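Local coordinates for trypsin-resistant surface T6 protein (PDB 4P0D) that probably polymerises as the backbone pilin of Gram-positive pili on the cell wall of serotype M6 Streptococcus pyogenes, at residues L99-P111 with E281-T293. The protein carries 1 engineered substitution. Residues are numbered along the deposited sequence; the frame is centred on the assembly and turned at random.
Sequences LLTGATDGRTYNP and EFFYSNNPTKGNT
With chi1 of 55°, the ring of Tyr284 is tucked between its own backbone N and carbonyl carbon and reaches Gly106, while Thr108, its OG1 turned away from the backbone N (chi1 180°), faces Ser285. These groups meet at the junction of two Ig-like domains of the pilin, where the loop joining strands 94-101 and 108-116 lies against Tyr284 and Asn286 at the end of strand 276-285, while the ends of the two hairpin strands pack on the type I turn from Asn287 to Lys290. Tyr284 OH donates to Gly106 O at 2.5 Å, the carbonyl oxygen lying at the ring's edge and in its plane. On strand 108-116, Thr108 OG1 sits 3.2 Å from Ser285 O and touches Pro288 CG at 3.4 Å. On the other hairpin strand, the methyl CG2 of Thr101 rests against the carboxamide of Asn287, 3.6 Å from CG. Farther along, the branches of Thr289 part, OG1 facing both Leu99 methyls and CG2 meeting Pro111 CG at 4.0 Å. Asp105 OD1 accepts from Arg107 N in an Asx turn, while OD2 takes NE and NH2 of the side-on guanidinium in a salt bridge. Two waters complete the seam: one links Gly102 N to Asn286 O, and the other accepts from Tyr109 N while donating to Leu100 O and, at 2.6 Å, to Asn286 O.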
ATOM      1  N   LEU A  99     -24.457 -16.527   9.609  1.00 14.90           N
ATOM      2  CA  LEU A  99     -23.220 -15.797   9.358  1.00 15.30           C
ATOM      3  C   LEU A  99     -22.706 -16.066   7.932  1.00 15.39           C
ATOM      4  O   LEU A  99     -22.597 -17.234   7.486  1.00 14.47           O
ATOM      5  CB  LEU A  99     -22.128 -16.152  10.374  1.00 14.96           C
ATOM      6  CG  LEU A  99     -22.465 -15.864  11.849  1.00 15.58           C
ATOM      7  CD1 LEU A  99     -21.320 -16.332  12.746  1.00 15.99           C
ATOM      8  CD2 LEU A  99     -22.773 -14.391  12.099  1.00 15.68           C
ATOM      9  N   LEU A 100     -22.380 -14.974   7.243  1.00 15.25           N
ATOM     10  CA  LEU A 100     -21.792 -15.026   5.904  1.00 16.00           C
ATOM     11  C   LEU A 100     -20.319 -14.614   6.016  1.00 16.61           C
ATOM     12  O   LEU A 100     -20.017 -13.474   6.428  1.00 18.03           O
ATOM     13  CB  LEU A 100     -22.551 -14.100   4.946  1.00 16.86           C
ATOM     14  CG  LEU A 100     -24.036 -14.431   4.696  1.00 17.28           C
ATOM     15  CD1 LEU A 100     -24.954 -13.710   5.679  1.00 17.93           C
ATOM     16  CD2 LEU A 100     -24.444 -14.045   3.281  1.00 17.68           C
ATOM     17  N   THR A 101     -19.420 -15.541   5.688  1.00 15.92           N
ATOM     18  CA  THR A 101     -17.977 -15.372   5.922  1.00 16.27           C
ATOM     19  C   THR A 101     -17.203 -15.698   4.663  1.00 15.88           C
ATOM     20  O   THR A 101     -17.744 -16.287   3.734  1.00 14.59           O
ATOM     21  CB  THR A 101     -17.448 -16.332   7.012  1.00 16.66           C
ATOM     22  OG1 THR A 101     -17.816 -17.672   6.680  1.00 16.56           O
ATOM     23  CG2 THR A 101     -18.007 -15.992   8.351  1.00 17.13           C
ATOM     24  N   GLY A 102     -15.942 -15.268   4.630  1.00 16.30           N
ATOM     25  CA  GLY A 102     -15.015 -15.616   3.565  1.00 15.76           C
ATOM     26  C   GLY A 102     -15.340 -15.186   2.139  1.00 15.78           C
ATOM     27  O   GLY A 102     -14.876 -15.819   1.205  1.00 14.85           O
ATOM     28  N   ALA A 103     -16.135 -14.135   1.956  1.00 15.92           N
ATOM     29  CA  ALA A 103     -16.422 -13.622   0.605  1.00 16.36           C
ATOM     30  C   ALA A 103     -15.104 -13.358  -0.103  1.00 17.04           C
ATOM     31  O   ALA A 103     -14.184 -12.757   0.477  1.00 16.43           O
ATOM     32  CB  ALA A 103     -17.260 -12.349   0.663  1.00 16.19           C
ATOM     33  N   THR A 104     -14.994 -13.808  -1.345  1.00 17.54           N
ATOM     34  CA  THR A 104     -13.711 -13.712  -2.050  1.00 18.17           C
ATOM     35  C   THR A 104     -13.386 -12.314  -2.569  1.00 17.45           C
ATOM     36  O   THR A 104     -12.246 -12.045  -2.947  1.00 17.40           O
ATOM     37  CB  THR A 104     -13.612 -14.735  -3.207  1.00 19.17           C
ATOM     38  OG1 THR A 104     -14.816 -14.726  -3.980  1.00 21.64           O
ATOM     39  CG2 THR A 104     -13.385 -16.128  -2.650  1.00 20.08           C
ATOM     40  N   ASP A 105     -14.375 -11.429  -2.596  1.00 16.51           N
ATOM     41  CA  ASP A 105     -14.138 -10.032  -2.925  1.00 16.81           C
ATOM     42  C   ASP A 105     -13.739  -9.151  -1.723  1.00 17.38           C
ATOM     43  O   ASP A 105     -13.600  -7.937  -1.868  1.00 18.76           O
ATOM     44  CB  ASP A 105     -15.364  -9.450  -3.617  1.00 16.40           C
ATOM     45  CG  ASP A 105     -16.560  -9.325  -2.699  1.00 16.07           C
ATOM     46  OD1 ASP A 105     -16.481  -9.689  -1.510  1.00 14.75           O
ATOM     47  OD2 ASP A 105     -17.587  -8.839  -3.175  1.00 16.70           O
ATOM     48  N   GLY A 106     -13.584  -9.740  -0.542  1.00 17.16           N
ATOM     49  CA  GLY A 106     -13.157  -8.986   0.634  1.00 17.47           C
ATOM     50  C   GLY A 106     -14.267  -8.316   1.427  1.00 17.70           C
ATOM     51  O   GLY A 106     -13.996  -7.608   2.395  1.00 18.23           O
ATOM     52  N   ARG A 107     -15.524  -8.523   1.052  1.00 16.57           N
ATOM     53  CA  ARG A 107     -16.581  -7.863   1.781  1.00 16.37           C
ATOM     54  C   ARG A 107     -16.835  -8.504   3.132  1.00 15.14           C
ATOM     55  O   ARG A 107     -16.484  -9.661   3.386  1.00 13.45           O
ATOM     56  CB  ARG A 107     -17.869  -7.730   0.958  1.00 17.29           C
ATOM     57  CG  ARG A 107     -18.700  -8.976   0.765  1.00 17.35           C
ATOM     58  CD  ARG A 107     -19.901  -8.649  -0.132  1.00 18.20           C
ATOM     59  NE  ARG A 107     -19.490  -7.914  -1.313  1.00 18.42           N
ATOM     60  CZ  ARG A 107     -19.797  -6.653  -1.626  1.00 18.58           C
ATOM     61  NH1 ARG A 107     -20.589  -5.869  -0.880  1.00 18.30           N
ATOM     62  NH2 ARG A 107     -19.274  -6.166  -2.734  1.00 19.60           N
ATOM     63  N   THR A 108     -17.446  -7.712   3.998  1.00 15.43           N
ATOM     64  CA  THR A 108     -17.771  -8.140   5.354  1.00 15.68           C
ATOM     65  C   THR A 108     -19.251  -7.890   5.593  1.00 15.95           C
ATOM     66  O   THR A 108     -19.787  -6.857   5.178  1.00 16.86           O
ATOM     67  CB  THR A 108     -16.896  -7.428   6.421  1.00 15.58           C
ATOM     68  OG1 THR A 108     -17.265  -7.888   7.724  1.00 15.96           O
ATOM     69  CG2 THR A 108     -17.046  -5.929   6.382  1.00 15.72           C
ATOM     70  N   TYR A 109     -19.897  -8.856   6.249  1.00 15.87           N
ATOM     71  CA  TYR A 109     -21.352  -8.927   6.374  1.00 16.15           C
ATOM     72  C   TYR A 109     -21.789  -8.758   7.821  1.00 16.48           C
ATOM     73  O   TYR A 109     -21.076  -9.172   8.730  1.00 16.40           O
ATOM     74  CB  TYR A 109     -21.839 -10.320   5.926  1.00 15.67           C
ATOM     75  CG  TYR A 109     -21.992 -10.512   4.440  1.00 15.15           C
ATOM     76  CD1 TYR A 109     -23.204 -10.257   3.816  1.00 15.63           C
ATOM     77  CD2 TYR A 109     -20.941 -10.991   3.656  1.00 15.30           C
ATOM     78  CE1 TYR A 109     -23.366 -10.455   2.444  1.00 15.46           C
ATOM     79  CE2 TYR A 109     -21.099 -11.182   2.283  1.00 15.06           C
ATOM     80  CZ  TYR A 109     -22.310 -10.922   1.693  1.00 15.29           C
ATOM     81  OH  TYR A 109     -22.486 -11.133   0.323  1.00 16.43           O
ATOM     82  N   ASN A 110     -22.960  -8.152   8.022  1.00 17.06           N
ATOM     83  CA  ASN A 110     -23.613  -8.187   9.315  1.00 18.26           C
ATOM     84  C   ASN A 110     -24.232  -9.575   9.519  1.00 18.14           C
ATOM     85  O   ASN A 110     -24.525 -10.277   8.536  1.00 16.87           O
ATOM     86  CB  ASN A 110     -24.727  -7.149   9.427  1.00 18.77           C
ATOM     87  CG  ASN A 110     -24.232  -5.701   9.320  1.00 19.26           C
ATOM     88  OD1 ASN A 110     -23.047  -5.383   9.479  1.00 19.02           O
ATOM     89  ND2 ASN A 110     -25.168  -4.817   9.054  1.00 18.97           N
ATOM     90  N   PRO A 111     -24.454  -9.956  10.788  1.00 18.46           N
ATOM     91  CA  PRO A 111     -25.199 -11.191  11.144  1.00 17.97           C
ATOM     92  C   PRO A 111     -26.676 -11.112  10.751  1.00 16.89           C
ATOM     93  O   PRO A 111     -27.211 -10.023  10.634  1.00 16.02           O
ATOM     94  CB  PRO A 111     -25.089 -11.254  12.661  1.00 18.51           C
ATOM     95  CG  PRO A 111     -24.137 -10.195  13.074  1.00 18.97           C
ATOM     96  CD  PRO A 111     -24.056  -9.186  11.978  1.00 18.80           C
ATOM     97  N   GLU A 281      -1.245  -1.434   2.824  1.00 17.05           N
ATOM     98  CA  GLU A 281      -2.189  -2.487   3.194  1.00 17.27           C
ATOM     99  C   GLU A 281      -3.186  -1.970   4.197  1.00 16.36           C
ATOM    100  O   GLU A 281      -2.799  -1.271   5.132  1.00 16.20           O
ATOM    101  CB  GLU A 281      -1.441  -3.666   3.790  1.00 17.76           C
ATOM    102  CG  GLU A 281      -0.657  -4.445   2.762  1.00 18.69           C
ATOM    103  CD  GLU A 281       0.082  -5.640   3.344  1.00 19.26           C
ATOM    104  OE1 GLU A 281      -0.424  -6.761   3.189  1.00 18.95           O
ATOM    105  OE2 GLU A 281       1.174  -5.458   3.932  1.00 19.24           O
ATOM    106  N   PHE A 282      -4.462  -2.291   3.979  1.00 15.76           N
ATOM    107  CA  PHE A 282      -5.543  -1.958   4.893  1.00 15.68           C
ATOM    108  C   PHE A 282      -6.199  -3.244   5.383  1.00 15.66           C
ATOM    109  O   PHE A 282      -6.879  -3.940   4.612  1.00 15.59           O
ATOM    110  CB  PHE A 282      -6.561  -1.031   4.220  1.00 15.52           C
ATOM    111  CG  PHE A 282      -7.730  -0.650   5.087  1.00 16.18           C
ATOM    112  CD1 PHE A 282      -7.601  -0.491   6.473  1.00 16.25           C
ATOM    113  CD2 PHE A 282      -8.962  -0.413   4.515  1.00 15.86           C
ATOM    114  CE1 PHE A 282      -8.691  -0.122   7.250  1.00 16.99           C
ATOM    115  CE2 PHE A 282     -10.044  -0.036   5.286  1.00 16.08           C
ATOM    116  CZ  PHE A 282      -9.915   0.096   6.657  1.00 16.62           C
ATOM    117  N   PHE A 283      -5.960  -3.551   6.663  1.00 15.02           N
ATOM    118  CA  PHE A 283      -6.473  -4.761   7.308  1.00 15.68           C
ATOM    119  C   PHE A 283      -7.727  -4.438   8.069  1.00 14.54           C
ATOM    120  O   PHE A 283      -7.756  -3.456   8.814  1.00 13.62           O
ATOM    121  CB  PHE A 283      -5.484  -5.345   8.303  1.00 15.69           C
ATOM    122  CG  PHE A 283      -4.187  -5.725   7.700  1.00 17.32           C
ATOM    123  CD1 PHE A 283      -3.162  -4.803   7.601  1.00 17.64           C
ATOM    124  CD2 PHE A 283      -3.987  -7.009   7.201  1.00 17.91           C
ATOM    125  CE1 PHE A 283      -1.955  -5.152   7.033  1.00 18.43           C
ATOM    126  CE2 PHE A 283      -2.772  -7.364   6.637  1.00 18.67           C
ATOM    127  CZ  PHE A 283      -1.756  -6.434   6.553  1.00 18.42           C
ATOM    128  N   TYR A 284      -8.738  -5.296   7.916  1.00 14.16           N
ATOM    129  CA  TYR A 284     -10.006  -5.156   8.638  1.00 14.29           C
ATOM    130  C   TYR A 284     -10.560  -6.573   8.892  1.00 14.19           C
ATOM    131  O   TYR A 284      -9.963  -7.565   8.440  1.00 14.04           O
ATOM    132  CB  TYR A 284     -10.999  -4.290   7.837  1.00 14.28           C
ATOM    133  CG  TYR A 284     -11.226  -4.827   6.439  1.00 14.48           C
ATOM    134  CD1 TYR A 284     -10.389  -4.455   5.385  1.00 14.43           C
ATOM    135  CD2 TYR A 284     -12.250  -5.745   6.172  1.00 13.94           C
ATOM    136  CE1 TYR A 284     -10.570  -4.975   4.112  1.00 14.51           C
ATOM    137  CE2 TYR A 284     -12.429  -6.275   4.898  1.00 13.93           C
ATOM    138  CZ  TYR A 284     -11.598  -5.883   3.874  1.00 14.73           C
ATOM    139  OH  TYR A 284     -11.764  -6.398   2.595  1.00 15.05           O
ATOM    140  N   SER A 285     -11.664  -6.670   9.635  1.00 14.38           N
ATOM    141  CA  SER A 285     -12.286  -7.968   9.881  1.00 14.26           C
ATOM    142  C   SER A 285     -13.385  -8.281   8.867  1.00 14.49           C
ATOM    143  O   SER A 285     -14.251  -7.463   8.626  1.00 14.07           O
ATOM    144  CB  SER A 285     -12.886  -8.085  11.274  1.00 14.50           C
ATOM    145  OG  SER A 285     -13.511  -9.377  11.392  1.00 14.61           O
ATOM    146  N   ASN A 286     -13.343  -9.488   8.302  1.00 15.29           N
ATOM    147  CA  ASN A 286     -14.462  -9.997   7.501  1.00 16.49           C
ATOM    148  C   ASN A 286     -15.309 -11.034   8.255  1.00 17.09           C
ATOM    149  O   ASN A 286     -16.115 -11.759   7.659  1.00 17.69           O
ATOM    150  CB  ASN A 286     -13.985 -10.517   6.133  1.00 16.46           C
ATOM    151  CG  ASN A 286     -13.080 -11.734   6.226  1.00 17.12           C
ATOM    152  OD1 ASN A 286     -12.609 -12.112   7.306  1.00 18.29           O
ATOM    153  ND2 ASN A 286     -12.824 -12.348   5.084  1.00 16.14           N
ATOM    154  N   ASN A 287     -15.121 -11.086   9.570  1.00 17.28           N
ATOM    155  CA  ASN A 287     -15.920 -11.928  10.452  1.00 16.78           C
ATOM    156  C   ASN A 287     -15.917 -11.237  11.800  1.00 15.97           C
ATOM    157  O   ASN A 287     -15.297 -11.713  12.754  1.00 14.90           O
ATOM    158  CB  ASN A 287     -15.315 -13.331  10.514  1.00 17.25           C
ATOM    159  CG  ASN A 287     -16.257 -14.362  11.108  1.00 17.75           C
ATOM    160  OD1 ASN A 287     -17.406 -14.074  11.465  1.00 19.75           O
ATOM    161  ND2 ASN A 287     -15.762 -15.573  11.229  1.00 18.36           N
ATOM    162  N   PRO A 288     -16.597 -10.078  11.881  1.00 15.46           N
ATOM    163  CA  PRO A 288     -16.389  -9.214  13.028  1.00 15.87           C
ATOM    164  C   PRO A 288     -16.950  -9.735  14.365  1.00 16.97           C
ATOM    165  O   PRO A 288     -16.690  -9.126  15.410  1.00 16.76           O
ATOM    166  CB  PRO A 288     -17.105  -7.913  12.620  1.00 15.77           C
ATOM    167  CG  PRO A 288     -17.237  -7.991  11.125  1.00 15.44           C
ATOM    168  CD  PRO A 288     -17.520  -9.454  10.920  1.00 15.60           C
ATOM    169  N   THR A 289     -17.745 -10.804  14.335  1.00 17.89           N
ATOM    170  CA  THR A 289     -18.258 -11.385  15.576  1.00 18.52           C
ATOM    171  C   THR A 289     -17.342 -12.497  16.096  1.00 18.26           C
ATOM    172  O   THR A 289     -17.681 -13.188  17.035  1.00 18.90           O
ATOM    173  CB  THR A 289     -19.724 -11.875  15.450  1.00 18.55           C
ATOM    174  OG1 THR A 289     -19.804 -12.996  14.553  1.00 18.96           O
ATOM    175  CG2 THR A 289     -20.609 -10.761  14.970  1.00 18.77           C
ATOM    176  N   LYS A 290     -16.173 -12.644  15.493  1.00 19.74           N
ATOM    177  CA  LYS A 290     -15.201 -13.652  15.889  1.00 20.76           C
ATOM    178  C   LYS A 290     -13.882 -12.987  16.238  1.00 21.98           C
ATOM    179  O   LYS A 290     -13.445 -12.082  15.534  1.00 20.81           O
ATOM    180  CB  LYS A 290     -14.974 -14.636  14.741  1.00 22.27           C
ATOM    181  CG  LYS A 290     -13.924 -15.718  15.006  1.00 23.53           C
ATOM    182  CD  LYS A 290     -13.772 -16.614  13.778  1.00 25.84           C
ATOM    183  CE  LYS A 290     -12.614 -17.595  13.906  1.00 26.87           C
ATOM    184  NZ  LYS A 290     -11.312 -16.882  14.032  1.00 27.43           N
ATOM    185  N   GLY A 291     -13.239 -13.467  17.307  1.00 21.85           N
ATOM    186  CA  GLY A 291     -11.934 -12.970  17.708  1.00 22.08           C
ATOM    187  C   GLY A 291     -11.984 -11.625  18.425  1.00 22.21           C
ATOM    188  O   GLY A 291     -12.919 -11.333  19.177  1.00 22.35           O
ATOM    189  N   ASN A 292     -10.947 -10.824  18.186  1.00 21.99           N
ATOM    190  CA  ASN A 292     -10.696  -9.575  18.875  1.00 22.17           C
ATOM    191  C   ASN A 292     -10.108  -8.574  17.895  1.00 20.30           C
ATOM    192  O   ASN A 292      -9.402  -8.951  16.973  1.00 21.02           O
ATOM    193  CB  ASN A 292      -9.639  -9.773  19.968  1.00 24.07           C
ATOM    194  CG  ASN A 292      -9.985 -10.890  20.914  1.00 26.24           C
ATOM    195  OD1 ASN A 292     -10.817 -10.712  21.808  1.00 29.56           O
ATOM    196  ND2 ASN A 292      -9.361 -12.064  20.718  1.00 24.62           N
ATOM    197  N   THR A 293     -10.366  -7.304  18.133  1.00 18.65           N
ATOM    198  CA  THR A 293      -9.708  -6.223  17.420  1.00 17.88           C
ATOM    199  C   THR A 293      -8.189  -6.344  17.496  1.00 17.81           C
ATOM    200  O   THR A 293      -7.621  -6.498  18.578  1.00 17.11           O
ATOM    201  CB  THR A 293     -10.159  -4.885  18.026  1.00 18.14           C
ATOM    202  OG1 THR A 293     -11.581  -4.780  17.907  1.00 16.95           O
ATOM    203  CG2 THR A 293      -9.486  -3.674  17.337  1.00 18.12           C
TER
HETATM  204  O   HOH W   1     -18.443 -11.593   6.548  1.00 14.74           O
HETATM  205  O   HOH W   2     -14.943 -14.289   7.035  1.00 21.84           O